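Local coordinates for protein putative chitobiase (Bacteroides thetaiotaomicron, PDB 3HNM) that is of unknown function but, as a putative chitobiase fragment with an F5/8 type C domain, may bind carbohydrate, at residues F23-T28 / T51-R56; D58-L63 / G152-L157; V68-K73 / A136-F141; T96-Y101 / D145-Y150. All coordinates share one frame; numbering follows the deposited sequence.

Interaction 1: F23-T28 / T51-R56; sequences FNNCCT and TQWLCR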
loop_
_atom_site.group_PDB
_atom_site.type_symbol
_atom_site.label_atom_id
_atom_site.label_comp_id
_atom_site.label_asym_id
_atom_site.label_seq_id
_atom_site.Cartn_x
_atom_site.Cartn_y
_atom_site.Cartn_z
ATOM N N PHE A 23 -1.804 -1.400 -10.940
ATOM C CA PHE A 23 -0.538 -1.782 -10.336
ATOM C C PHE A 23 0.412 -2.244 -11.438
ATOM O O PHE A 23 0.010 -2.359 -12.598
ATOM C CB PHE A 23 -0.763 -2.877 -9.277
ATOM C CG PHE A 23 -1.346 -4.156 -9.827
ATOM C CD1 PHE A 23 -0.521 -5.125 -10.386
ATOM C CD2 PHE A 23 -2.718 -4.384 -9.802
ATOM C CE1 PHE A 23 -1.050 -6.302 -10.914
ATOM C CE2 PHE A 23 -3.259 -5.555 -10.327
ATOM C CZ PHE A 23 -2.418 -6.512 -10.883
ATOM N N ASN A 24 1.672 -2.484 -11.086
ATOM C CA ASN A 24 2.650 -2.921 -12.074
ATOM C C ASN A 24 3.403 -4.186 -11.665
ATOM O O ASN A 24 4.226 -4.693 -12.429
ATOM C CB ASN A 24 3.655 -1.790 -12.369
ATOM C CG ASN A 24 4.761 -1.682 -11.319
ATOM O OD1 ASN A 24 4.536 -1.902 -10.132
ATOM N ND2 ASN A 24 5.954 -1.320 -11.756
ATOM N N ASN A 25 3.125 -4.709 -10.472
ATOM C CA ASN A 25 3.836 -5.904 -10.024
ATOM C C ASN A 25 3.118 -6.726 -8.949
ATOM O O ASN A 25 2.775 -6.226 -7.876
ATOM C CB ASN A 25 5.245 -5.476 -9.554
ATOM C CG ASN A 25 6.137 -6.643 -9.180
ATOM O OD1 ASN A 25 5.913 -7.284 -8.171
ATOM N ND2 ASN A 25 7.160 -6.916 -9.995
ATOM N N CYS A 26 2.885 -7.999 -9.268
ATOM C CA CYS A 26 2.247 -8.957 -8.353
ATOM C C CYS A 26 2.679 -10.364 -8.769
ATOM O O CYS A 26 3.190 -10.563 -9.868
ATOM C CB CYS A 26 0.717 -8.842 -8.413
ATOM S SG CYS A 26 -0.163 -9.821 -7.132
ATOM N N CYS A 27 2.482 -11.341 -7.899
ATOM C CA CYS A 27 2.866 -12.704 -8.223
ATOM C C CYS A 27 1.812 -13.369 -9.116
ATOM O O CYS A 27 2.113 -14.347 -9.796
ATOM C CB CYS A 27 3.016 -13.505 -6.939
ATOM S SG CYS A 27 1.464 -13.655 -6.047
ATOM N N THR A 28 0.589 -12.823 -9.107
ATOM C CA THR A 28 -0.541 -13.351 -9.883
ATOM C C THR A 28 -0.366 -13.215 -11.397
ATOM O O THR A 28 -1.037 -13.894 -12.184
ATOM C CB THR A 28 -1.895 -12.671 -9.505
ATOM O OG1 THR A 28 -1.919 -11.317 -9.981
ATOM C CG2 THR A 28 -2.102 -12.693 -8.003
ATOM N N THR A 51 -3.628 -11.193 5.739
ATOM C CA THR A 51 -3.549 -11.565 4.335
ATOM C C THR A 51 -2.473 -10.649 3.774
ATOM O O THR A 51 -2.337 -9.505 4.226
ATOM C CB THR A 51 -4.833 -11.242 3.601
ATOM O OG1 THR A 51 -5.066 -9.832 3.681
ATOM C CG2 THR A 51 -6.001 -11.978 4.218
ATOM N N GLN A 52 -1.728 -11.125 2.777
ATOM C CA GLN A 52 -0.643 -10.322 2.204
ATOM C C GLN A 52 -0.716 -10.161 0.695
ATOM O O GLN A 52 -1.652 -10.616 0.048
ATOM C CB GLN A 52 0.709 -10.957 2.543
ATOM C CG GLN A 52 1.000 -12.165 1.678
ATOM C CD GLN A 52 2.217 -12.924 2.108
ATOM O OE1 GLN A 52 2.678 -13.821 1.411
ATOM N NE2 GLN A 52 2.746 -12.579 3.265
ATOM N N TRP A 53 0.298 -9.487 0.161
ATOM C CA TRP A 53 0.464 -9.253 -1.273
ATOM C C TRP A 53 1.888 -9.698 -1.596
ATOM O O TRP A 53 2.817 -9.402 -0.844
ATOM C CB TRP A 53 0.319 -7.770 -1.620
ATOM C CG TRP A 53 0.970 -7.409 -2.932
ATOM C CD1 TRP A 53 0.435 -7.535 -4.192
ATOM C CD2 TRP A 53 2.307 -6.934 -3.113
ATOM N NE1 TRP A 53 1.360 -7.171 -5.143
ATOM C CE2 TRP A 53 2.519 -6.798 -4.511
ATOM C CE3 TRP A 53 3.353 -6.612 -2.230
ATOM C CZ2 TRP A 53 3.745 -6.349 -5.045
ATOM C CZ3 TRP A 53 4.566 -6.169 -2.762
ATOM C CH2 TRP A 53 4.750 -6.043 -4.158
ATOM N N LEU A 54 2.060 -10.399 -2.710
ATOM C CA LEU A 54 3.382 -10.863 -3.089
ATOM C C LEU A 54 3.777 -10.310 -4.458
ATOM O O LEU A 54 2.963 -10.260 -5.380
ATOM C CB LEU A 54 3.416 -12.390 -3.102
ATOM C CG LEU A 54 4.804 -12.994 -2.930
ATOM C CD1 LEU A 54 5.354 -12.565 -1.571
ATOM C CD2 LEU A 54 4.741 -14.521 -3.033
ATOM N N CYS A 55 5.023 -9.864 -4.566
ATOM C CA CYS A 55 5.550 -9.320 -5.814
ATOM C C CYS A 55 5.676 -10.464 -6.827
ATOM O O CYS A 55 5.374 -11.604 -6.498
ATOM C CB CYS A 55 6.928 -8.739 -5.563
ATOM S SG CYS A 55 8.024 -9.963 -4.879
ATOM N N ARG A 56 6.121 -10.168 -8.046
ATOM C CA ARG A 56 6.288 -11.217 -9.044
ATOM C C ARG A 56 7.426 -12.079 -8.522
ATOM O O ARG A 56 8.493 -11.568 -8.177
ATOM C CB ARG A 56 6.663 -10.636 -10.396
ATOM C CG ARG A 56 5.939 -11.307 -11.514
ATOM C CD ARG A 56 6.621 -11.077 -12.827
ATOM N NE ARG A 56 6.140 -12.033 -13.813
ATOM C CZ ARG A 56 6.753 -12.295 -14.958
ATOM N NH1 ARG A 56 7.878 -11.666 -15.263
ATOM N NH2 ARG A 56 6.242 -13.189 -15.790
#

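Interaction 2: D58-L63 / G152-L157; sequences DVKEPL and GLRVSL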
loop_
_atom_site.group_PDB
_atom_site.type_symbol
_atom_site.label_atom_id
_atom_site.label_comp_id
_atom_site.label_asym_id
_atom_site.label_seq_id
_atom_site.Cartn_x
_atom_site.Cartn_y
_atom_site.Cartn_z
ATOM N N ASP A 58 8.387 -15.425 -10.029
ATOM C CA ASP A 58 9.065 -16.245 -11.033
ATOM C C ASP A 58 10.146 -15.435 -11.734
ATOM O O ASP A 58 11.105 -15.987 -12.276
ATOM C CB ASP A 58 8.062 -16.783 -12.063
ATOM C CG ASP A 58 6.966 -17.653 -11.434
ATOM O OD1 ASP A 58 7.194 -18.254 -10.354
ATOM O OD2 ASP A 58 5.875 -17.753 -12.043
ATOM N N VAL A 59 9.989 -14.117 -11.718
ATOM C CA VAL A 59 10.963 -13.242 -12.352
ATOM C C VAL A 59 11.110 -12.017 -11.481
ATOM O O VAL A 59 10.186 -11.208 -11.396
ATOM C CB VAL A 59 10.486 -12.783 -13.736
ATOM C CG1 VAL A 59 11.579 -12.002 -14.417
ATOM C CG2 VAL A 59 10.076 -13.974 -14.567
ATOM N N LYS A 60 12.258 -11.867 -10.833
ATOM C CA LYS A 60 12.450 -10.705 -9.975
ATOM C C LYS A 60 12.421 -9.425 -10.806
ATOM O O LYS A 60 13.352 -9.157 -11.554
ATOM C CB LYS A 60 13.784 -10.813 -9.236
ATOM C CG LYS A 60 13.968 -12.075 -8.394
ATOM C CD LYS A 60 15.344 -12.041 -7.742
ATOM C CE LYS A 60 15.708 -13.317 -7.015
ATOM N NZ LYS A 60 17.202 -13.465 -6.919
ATOM N N GLU A 61 11.356 -8.641 -10.677
ATOM C CA GLU A 61 11.233 -7.379 -11.417
ATOM C C GLU A 61 11.912 -6.209 -10.697
ATOM O O GLU A 61 11.833 -6.091 -9.481
ATOM C CB GLU A 61 9.763 -7.055 -11.632
ATOM C CG GLU A 61 9.042 -8.084 -12.484
ATOM C CD GLU A 61 9.359 -7.960 -13.964
ATOM O OE1 GLU A 61 10.353 -7.274 -14.297
ATOM O OE2 GLU A 61 8.618 -8.549 -14.796
ATOM N N PRO A 62 12.591 -5.326 -11.445
ATOM C CA PRO A 62 13.271 -4.176 -10.837
ATOM C C PRO A 62 12.298 -3.112 -10.349
ATOM O O PRO A 62 11.259 -2.873 -10.958
ATOM C CB PRO A 62 14.164 -3.671 -11.964
ATOM C CG PRO A 62 13.355 -3.963 -13.171
ATOM C CD PRO A 62 12.845 -5.365 -12.894
ATOM N N LEU A 63 12.641 -2.481 -9.235
ATOM C CA LEU A 63 11.794 -1.451 -8.650
ATOM C C LEU A 63 11.676 -0.263 -9.608
ATOM O O LEU A 63 12.482 -0.126 -10.524
ATOM C CB LEU A 63 12.381 -1.036 -7.300
ATOM C CG LEU A 63 12.499 -2.164 -6.256
ATOM C CD1 LEU A 63 13.450 -1.730 -5.155
ATOM C CD2 LEU A 63 11.123 -2.521 -5.662
ATOM N N GLY A 152 17.849 -12.410 -2.355
ATOM C CA GLY A 152 17.819 -11.201 -3.143
ATOM C C GLY A 152 16.557 -10.387 -2.949
ATOM O O GLY A 152 15.820 -10.582 -1.982
ATOM N N LEU A 153 16.312 -9.482 -3.896
ATOM C CA LEU A 153 15.152 -8.595 -3.896
ATOM C C LEU A 153 13.796 -9.306 -3.910
ATOM O O LEU A 153 13.290 -9.692 -4.968
ATOM C CB LEU A 153 15.225 -7.647 -5.102
ATOM C CG LEU A 153 14.074 -6.684 -5.389
ATOM C CD1 LEU A 153 14.382 -5.362 -4.754
ATOM C CD2 LEU A 153 13.892 -6.517 -6.889
ATOM N N ARG A 154 13.207 -9.476 -2.733
ATOM C CA ARG A 154 11.882 -10.097 -2.597
ATOM C C ARG A 154 11.072 -9.081 -1.818
ATOM O O ARG A 154 11.636 -8.284 -1.078
ATOM C CB ARG A 154 11.968 -11.395 -1.791
ATOM C CG ARG A 154 12.678 -12.520 -2.488
ATOM C CD ARG A 154 11.946 -12.889 -3.748
ATOM N NE ARG A 154 12.533 -14.050 -4.412
ATOM C CZ ARG A 154 12.135 -14.487 -5.598
ATOM N NH1 ARG A 154 11.157 -13.855 -6.237
ATOM N NH2 ARG A 154 12.704 -15.541 -6.152
ATOM N N VAL A 155 9.763 -9.077 -1.983
ATOM C CA VAL A 155 8.982 -8.121 -1.219
ATOM C C VAL A 155 7.499 -8.464 -1.159
ATOM O O VAL A 155 6.887 -8.832 -2.167
ATOM C CB VAL A 155 9.244 -6.638 -1.731
ATOM C CG1 VAL A 155 9.599 -6.650 -3.199
ATOM C CG2 VAL A 155 8.038 -5.745 -1.489
ATOM N N SER A 156 6.956 -8.412 0.057
ATOM C CA SER A 156 5.546 -8.673 0.283
ATOM C C SER A 156 5.009 -7.579 1.198
ATOM O O SER A 156 5.723 -7.083 2.069
ATOM C CB SER A 156 5.320 -10.059 0.893
ATOM O OG SER A 156 5.985 -10.208 2.123
ATOM N N LEU A 157 3.754 -7.193 0.972
ATOM C CA LEU A 157 3.101 -6.134 1.737
ATOM C C LEU A 157 1.873 -6.624 2.488
ATOM O O LEU A 157 1.060 -7.371 1.942
ATOM C CB LEU A 157 2.676 -5.009 0.801
ATOM C CG LEU A 157 2.378 -3.710 1.531
ATOM C CD1 LEU A 157 3.666 -3.224 2.198
ATOM C CD2 LEU A 157 1.857 -2.671 0.558
#

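Interaction 3: V68-K73 / A136-F141; sequences VFDMGK and ARYIRF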
loop_
_atom_site.group_PDB
_atom_site.type_symbol
_atom_site.label_atom_id
_atom_site.label_comp_id
_atom_site.label_asym_id
_atom_site.label_seq_id
_atom_site.Cartn_x
_atom_site.Cartn_y
_atom_site.Cartn_z
ATOM N N VAL A 68 -2.484 1.878 -7.403
ATOM C CA VAL A 68 -3.390 3.012 -7.475
ATOM C C VAL A 68 -4.721 2.617 -6.866
ATOM O O VAL A 68 -5.549 1.987 -7.518
ATOM C CB VAL A 68 -3.609 3.434 -8.936
ATOM C CG1 VAL A 68 -4.461 4.686 -8.998
ATOM C CG2 VAL A 68 -2.266 3.638 -9.616
ATOM N N PHE A 69 -4.929 2.984 -5.611
ATOM C CA PHE A 69 -6.162 2.635 -4.917
ATOM C C PHE A 69 -7.299 3.579 -5.224
ATOM O O PHE A 69 -7.119 4.786 -5.208
ATOM C CB PHE A 69 -5.900 2.648 -3.427
ATOM C CG PHE A 69 -4.722 1.830 -3.031
ATOM C CD1 PHE A 69 -4.783 0.444 -3.074
ATOM C CD2 PHE A 69 -3.542 2.439 -2.624
ATOM C CE1 PHE A 69 -3.687 -0.321 -2.711
ATOM C CE2 PHE A 69 -2.437 1.678 -2.257
ATOM C CZ PHE A 69 -2.510 0.298 -2.301
ATOM N N ASP A 70 -8.477 3.034 -5.499
ATOM C CA ASP A 70 -9.639 3.878 -5.772
ATOM C C ASP A 70 -10.580 3.848 -4.561
ATOM O O ASP A 70 -11.362 2.914 -4.410
ATOM C CB ASP A 70 -10.390 3.392 -7.012
ATOM C CG ASP A 70 -11.530 4.312 -7.383
ATOM O OD1 ASP A 70 -11.984 5.047 -6.475
ATOM O OD2 ASP A 70 -11.974 4.301 -8.559
HETATM N N MSE A 71 -10.524 4.877 -3.718
HETATM C CA MSE A 71 -11.354 4.927 -2.514
HETATM C C MSE A 71 -12.849 5.044 -2.761
HETATM O O MSE A 71 -13.633 5.049 -1.811
HETATM C CB MSE A 71 -10.898 6.069 -1.616
HETATM C CG MSE A 71 -9.561 5.824 -0.959
HETATM SE SE MSE A 71 -8.884 7.402 -0.029
HETATM C CE MSE A 71 -9.871 7.217 1.645
ATOM N N GLY A 72 -13.234 5.140 -4.031
ATOM C CA GLY A 72 -14.641 5.232 -4.383
ATOM C C GLY A 72 -15.167 6.651 -4.439
ATOM O O GLY A 72 -15.653 7.112 -5.476
ATOM N N LYS A 73 -15.073 7.351 -3.315
ATOM C CA LYS A 73 -15.547 8.720 -3.238
ATOM C C LYS A 73 -14.381 9.662 -2.926
ATOM O O LYS A 73 -13.232 9.235 -2.930
ATOM C CB LYS A 73 -16.643 8.825 -2.175
ATOM C CG LYS A 73 -16.656 7.694 -1.160
ATOM C CD LYS A 73 -17.839 7.868 -0.213
ATOM C CE LYS A 73 -18.213 6.580 0.528
ATOM N NZ LYS A 73 -18.659 5.478 -0.388
ATOM N N ALA A 136 -8.562 14.106 -2.126
ATOM C CA ALA A 136 -8.271 13.014 -3.043
ATOM C C ALA A 136 -9.344 11.934 -3.138
ATOM O O ALA A 136 -10.160 11.758 -2.235
ATOM C CB ALA A 136 -6.938 12.377 -2.669
ATOM N N ARG A 137 -9.320 11.227 -4.265
ATOM C CA ARG A 137 -10.220 10.120 -4.570
ATOM C C ARG A 137 -9.343 8.893 -4.773
ATOM O O ARG A 137 -9.648 7.804 -4.285
ATOM C CB ARG A 137 -10.984 10.398 -5.864
ATOM C CG ARG A 137 -11.508 9.154 -6.568
ATOM C CD ARG A 137 -12.772 8.630 -5.928
ATOM N NE ARG A 137 -13.305 7.455 -6.619
ATOM C CZ ARG A 137 -13.711 7.433 -7.888
ATOM N NH1 ARG A 137 -13.648 8.527 -8.637
ATOM N NH2 ARG A 137 -14.191 6.312 -8.405
ATOM N N TYR A 138 -8.248 9.088 -5.505
ATOM C CA TYR A 138 -7.296 8.017 -5.806
ATOM C C TYR A 138 -5.965 8.204 -5.081
ATOM O O TYR A 138 -5.510 9.322 -4.898
ATOM C CB TYR A 138 -7.036 7.987 -7.301
ATOM C CG TYR A 138 -8.297 7.921 -8.105
ATOM C CD1 TYR A 138 -8.904 6.701 -8.382
ATOM C CD2 TYR A 138 -8.880 9.077 -8.606
ATOM C CE1 TYR A 138 -10.057 6.635 -9.148
ATOM C CE2 TYR A 138 -10.032 9.021 -9.370
ATOM C CZ TYR A 138 -10.614 7.804 -9.641
ATOM O OH TYR A 138 -11.739 7.761 -10.424
ATOM N N ILE A 139 -5.347 7.106 -4.677
ATOM C CA ILE A 139 -4.070 7.162 -3.995
ATOM C C ILE A 139 -3.075 6.366 -4.809
ATOM O O ILE A 139 -3.449 5.419 -5.507
ATOM C CB ILE A 139 -4.138 6.536 -2.605
ATOM C CG1 ILE A 139 -4.991 7.413 -1.686
ATOM C CG2 ILE A 139 -2.720 6.325 -2.064
ATOM C CD1 ILE A 139 -5.266 6.810 -0.299
ATOM N N ARG A 140 -1.806 6.742 -4.732
ATOM C CA ARG A 140 -0.795 6.028 -5.479
ATOM C C ARG A 140 0.385 5.758 -4.571
ATOM O O ARG A 140 1.117 6.668 -4.209
ATOM C CB ARG A 140 -0.377 6.837 -6.698
ATOM C CG ARG A 140 0.607 6.108 -7.555
ATOM C CD ARG A 140 0.267 6.281 -8.997
ATOM N NE ARG A 140 0.888 7.462 -9.565
ATOM C CZ ARG A 140 0.553 7.983 -10.738
ATOM N NH1 ARG A 140 -0.403 7.434 -11.480
ATOM N NH2 ARG A 140 1.179 9.059 -11.174
ATOM N N PHE A 141 0.546 4.500 -4.186
ATOM C CA PHE A 141 1.627 4.099 -3.306
ATOM C C PHE A 141 2.771 3.610 -4.201
ATOM O O PHE A 141 2.528 3.021 -5.255
ATOM C CB PHE A 141 1.101 3.018 -2.362
ATOM C CG PHE A 141 2.074 2.602 -1.326
ATOM C CD1 PHE A 141 2.667 3.538 -0.494
ATOM C CD2 PHE A 141 2.453 1.276 -1.223
ATOM C CE1 PHE A 141 3.641 3.155 0.427
ATOM C CE2 PHE A 141 3.418 0.876 -0.315
ATOM C CZ PHE A 141 4.016 1.815 0.512
#

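Interaction 4: T96-Y101 / D145-Y150; sequences TSKAGY and DTYPTY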
loop_
_atom_site.group_PDB
_atom_site.type_symbol
_atom_site.label_atom_id
_atom_site.label_comp_id
_atom_site.label_asym_id
_atom_site.label_seq_id
_atom_site.Cartn_x
_atom_site.Cartn_y
_atom_site.Cartn_z
ATOM N N THR A 96 9.959 -6.062 2.924
ATOM C CA THR A 96 11.224 -5.360 2.965
ATOM C C THR A 96 11.176 -3.929 2.464
ATOM O O THR A 96 12.205 -3.358 2.096
ATOM C CB THR A 96 12.287 -6.165 2.180
ATOM O OG1 THR A 96 11.746 -6.557 0.912
ATOM C CG2 THR A 96 12.690 -7.418 2.957
ATOM N N SER A 97 9.984 -3.342 2.454
ATOM C CA SER A 97 9.824 -1.961 1.996
ATOM C C SER A 97 10.777 -1.083 2.801
ATOM O O SER A 97 10.755 -1.098 4.030
ATOM C CB SER A 97 8.382 -1.508 2.203
ATOM O OG SER A 97 7.470 -2.421 1.615
ATOM N N LYS A 98 11.607 -0.318 2.095
ATOM C CA LYS A 98 12.602 0.537 2.727
ATOM C C LYS A 98 12.444 2.034 2.471
ATOM O O LYS A 98 12.685 2.849 3.359
ATOM C CB LYS A 98 14.000 0.088 2.300
ATOM C CG LYS A 98 15.110 0.943 2.826
ATOM C CD LYS A 98 16.385 0.165 2.833
ATOM C CE LYS A 98 17.594 1.073 2.856
ATOM N NZ LYS A 98 17.730 1.753 1.528
ATOM N N ALA A 99 12.049 2.405 1.263
ATOM C CA ALA A 99 11.869 3.808 0.936
ATOM C C ALA A 99 10.842 3.918 -0.166
ATOM O O ALA A 99 10.579 2.954 -0.885
ATOM C CB ALA A 99 13.194 4.429 0.495
ATOM N N GLY A 100 10.259 5.102 -0.295
ATOM C CA GLY A 100 9.247 5.319 -1.313
ATOM C C GLY A 100 8.397 6.531 -0.988
ATOM O O GLY A 100 8.733 7.299 -0.094
ATOM N N TYR A 101 7.287 6.685 -1.701
ATOM C CA TYR A 101 6.411 7.818 -1.504
ATOM C C TYR A 101 4.978 7.472 -1.894
ATOM O O TYR A 101 4.724 6.389 -2.406
ATOM C CB TYR A 101 6.915 8.988 -2.343
ATOM C CG TYR A 101 6.908 8.704 -3.828
ATOM C CD1 TYR A 101 7.907 7.926 -4.433
ATOM C CD2 TYR A 101 5.889 9.205 -4.631
ATOM C CE1 TYR A 101 7.876 7.669 -5.807
ATOM C CE2 TYR A 101 5.849 8.955 -5.986
ATOM C CZ TYR A 101 6.835 8.193 -6.567
ATOM O OH TYR A 101 6.760 7.970 -7.910
ATOM N N ASP A 145 12.710 1.554 -2.797
ATOM C CA ASP A 145 13.862 0.776 -2.407
ATOM C C ASP A 145 13.423 -0.311 -1.457
ATOM O O ASP A 145 12.498 -0.122 -0.680
ATOM C CB ASP A 145 14.962 1.626 -1.787
ATOM C CG ASP A 145 16.318 0.961 -1.920
ATOM O OD1 ASP A 145 16.573 0.416 -3.017
ATOM O OD2 ASP A 145 17.121 0.978 -0.956
ATOM N N THR A 146 14.092 -1.455 -1.539
ATOM C CA THR A 146 13.760 -2.621 -0.737
ATOM C C THR A 146 14.968 -3.142 0.047
ATOM O O THR A 146 16.100 -3.064 -0.424
ATOM C CB THR A 146 13.188 -3.736 -1.691
ATOM O OG1 THR A 146 11.773 -3.559 -1.843
ATOM C CG2 THR A 146 13.474 -5.135 -1.176
ATOM N N TYR A 147 14.735 -3.643 1.256
ATOM C CA TYR A 147 15.824 -4.209 2.049
ATOM C C TYR A 147 16.124 -5.551 1.412
ATOM O O TYR A 147 15.212 -6.323 1.129
ATOM C CB TYR A 147 15.398 -4.436 3.492
ATOM C CG TYR A 147 15.483 -3.208 4.348
ATOM C CD1 TYR A 147 16.706 -2.756 4.835
ATOM C CD2 TYR A 147 14.341 -2.475 4.646
ATOM C CE1 TYR A 147 16.786 -1.598 5.598
ATOM C CE2 TYR A 147 14.408 -1.317 5.402
ATOM C CZ TYR A 147 15.630 -0.883 5.875
ATOM O OH TYR A 147 15.683 0.273 6.610
ATOM N N PRO A 148 17.405 -5.848 1.185
ATOM C CA PRO A 148 17.844 -7.105 0.573
ATOM C C PRO A 148 17.458 -8.293 1.434
ATOM O O PRO A 148 17.282 -8.147 2.639
ATOM C CB PRO A 148 19.350 -6.929 0.493
ATOM C CG PRO A 148 19.624 -6.167 1.751
ATOM C CD PRO A 148 18.555 -5.097 1.709
ATOM N N THR A 149 17.333 -9.468 0.820
ATOM C CA THR A 149 16.963 -10.698 1.528
ATOM C C THR A 149 17.975 -11.826 1.288
ATOM O O THR A 149 18.921 -11.673 0.513
ATOM C CB THR A 149 15.607 -11.203 1.059
ATOM O OG1 THR A 149 14.656 -10.132 1.080
ATOM C CG2 THR A 149 15.133 -12.289 1.962
ATOM N N TYR A 150 17.790 -12.964 1.947
ATOM C CA TYR A 150 18.710 -14.078 1.725
ATOM C C TYR A 150 18.525 -14.509 0.281
ATOM O O TYR A 150 19.417 -15.091 -0.329
ATOM C CB TYR A 150 18.414 -15.264 2.658
ATOM C CG TYR A 150 17.058 -15.897 2.463
ATOM C CD1 TYR A 150 16.842 -16.851 1.471
ATOM C CD2 TYR A 150 15.972 -15.500 3.245
ATOM C CE1 TYR A 150 15.575 -17.389 1.262
ATOM C CE2 TYR A 150 14.704 -16.029 3.044
ATOM C CZ TYR A 150 14.506 -16.972 2.051
ATOM O OH TYR A 150 13.240 -17.484 1.846
#

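Interaction 1: F23-T28 / T51-R56
The backbone N of R56 donates to the amide oxygen OD1 of N25 over 2.9 Å, with an angle of 150° at the hydrogen and the donor tilted out of the carbonyl plane. N25 can reach across because its amide carbon stands anti to the backbone N (chi1 -175°), and an asparagine suits the spot: its short amide arm offers an acceptor within reach of R56 N. The carbonyl O of the same residue lies at the edge of the W53 indole, near the ring plane, where NE1 gives it a weak hydrogen bond of 3.2 Å. These contacts tie the loop that follows strand 20-23 to the short strand 53-54, an outermost strand of the smaller sheet in what is, for an F5/8 type C domain, a beta-sandwich of the discoidin type. Beside W53, the sulfur of C26 sits 4.5 Å from the centroid of the five-membered ring, 62° off its normal, an oblique sulfur-aromatic contact that gives a small polarisable side chain a place against the indole. C27 N adds a weak bond to L54 O, and C27 SG rests on L54 CB, 3.8 Å away. The R56 guanidinium leads away to a salt bridge with D30.

Interaction 2: D58-L63 / G152-L157
L153 turns one methyl to L63 and the other to the carbonyl of E61, and this is the closer-packed part of the contact. CD1 meets L63 CD1 at 3.8 Å, while CD2 lies against the E61 carbonyl O. With CG anti to the backbone N (chi1 176°), the branch is carried toward the 58-63 loop; T146 touches both leucines and Y65 touches L153, so branched apolar residues are well suited here. The looser, solvent side belongs to K60. Exposed and extended beyond CG, it runs at about a right angle over the otherwise buried R154 side chain, its CE 3.7 Å above one face of the R154 guanidinium and offset toward the rim. R154 is anchored elsewhere, by a salt bridge to D151, by a hydrogen bond from NH1 to W57 O and by a cation-pi contact with the W57 ring. A leucine in its place would probably leave D151 without its charged mate and K60 without the flat surface it lies on. Methylenes make the K60 contact and K60 NZ stays 5.0 Å from R154 NH2, which suggests that the loop is joined to the segment leading into strand 156-166 mainly by dispersion and aliphatic cover.

Interaction 3: V68-K73 / A136-F141
D70 and R137 form a salt bridge, R137 NE to D70 OD1 at 2.8 Å, although the N-H points poorly at the oxygen and the hydrogen bond within it is weak. The planes of carboxylate and guanidinium are 60° apart, so the two groups meet at a slant. CG of D70 stands opposite the backbone N (chi1 -175°), which carries the carboxylate to R137, and it also lies at the edge of the Y138 ring, close to CE1. What positions it is an Asx turn: G72 N donates to the same D70 OD1 over 2.7 Å, from the anti side. G72 has a positive phi at the corner, a conformation that glycine adopts readily. The cluster sits on the antiparallel pairing of strands 65-71 and 138-146, neighbouring interior strands of the larger sheet of the discoidin-like sandwich. F69 and I139 are a hydrogen-bonded pair, I139 N reaching F69 O at 3.0 Å, and M71 N donates to R137 O at 3.1 Å. A classic beta bulge puts R137 and Y138 both opposite S105 on the other neighbouring strand. F69 and I139 face the opposing sheet; the F69 ring receives I139 CG2 and F141 CB at its edge, and V160 and A162 lie beyond. The selenium of selenomethionine M71 meets I139 CD1 at 3.7 Å. On the other face V68 CG2 packs on R140 CD, while the R140 guanidinium goes to E103.

Interaction 4: T96-Y101 / D145-Y150
Backbone hydrogen bonds set the frame between T96-A99 and D145-Y147. Y147 N donates to T96 O over 2.7 Å, nearly straight at 170° and in the carbonyl plane. D145 O then accepts twice, from K98 N at 2.9 Å and from A99 N at 3.2 Å, both arriving from the same face of its plane; K98 and A99 opposite one D145 make a classic beta bulge, in which the register between strands 97-98 and 138-146 slips by one residue. Charge pairing comes next: K98 NZ reaches D145 OD2 at 2.7 Å, on the anti lone pair, the long lysine chain bending only at its last torsion (chi4 -71°). The aromatic contact is a CH-pi one, with K98 CD 3.2 Å above the Y147 ring and over its centre, the aliphatic chain crossing the ring at about a right angle. Van der Waals contacts are few: T96 OG1 lies beside T146 CG2, and A99 CB meets D145 CB. T96 OG1 bonds to R154 O and Y147 OH to S119 O, which fixes the tyrosine at its far end. Were this tyrosine an alanine, the K98 methylenes would probably lose their flat support and S119 O its hydroxyl partner. Lysine thus serves two neighbours, its methylenes the ring and its ammonium the carboxylate, which suggests that ring and ion pair together hold the K98 chain across the bulge.

Interactions 1, 2 and 4 gather at one end of the sandwich, with centres about 9 Å apart between interactions 1 and 2 and about 10 Å between interactions 2 and 4. Interaction 3 lies on the opposite side of the chain's centre from both interaction 2 and interaction 4. The centres of interactions 2 and 3 are about 24 Å apart, and those of interactions 3 and 4 about 23 Å. Strands 53-54 and 156-166 join 1 to 2, probably through W53 N to L157 O at 2.9 Å; T96 OG1 on R154 O ties 4 to 2. Strand 138-146 serves both 3 and 4, and L157 CD2 meets F141 CE2 at 4.0 Å between sheets. Interaction 1 includes T51, a residue of the magnesium site, and the W53 side chain is about 7 Å from the ion.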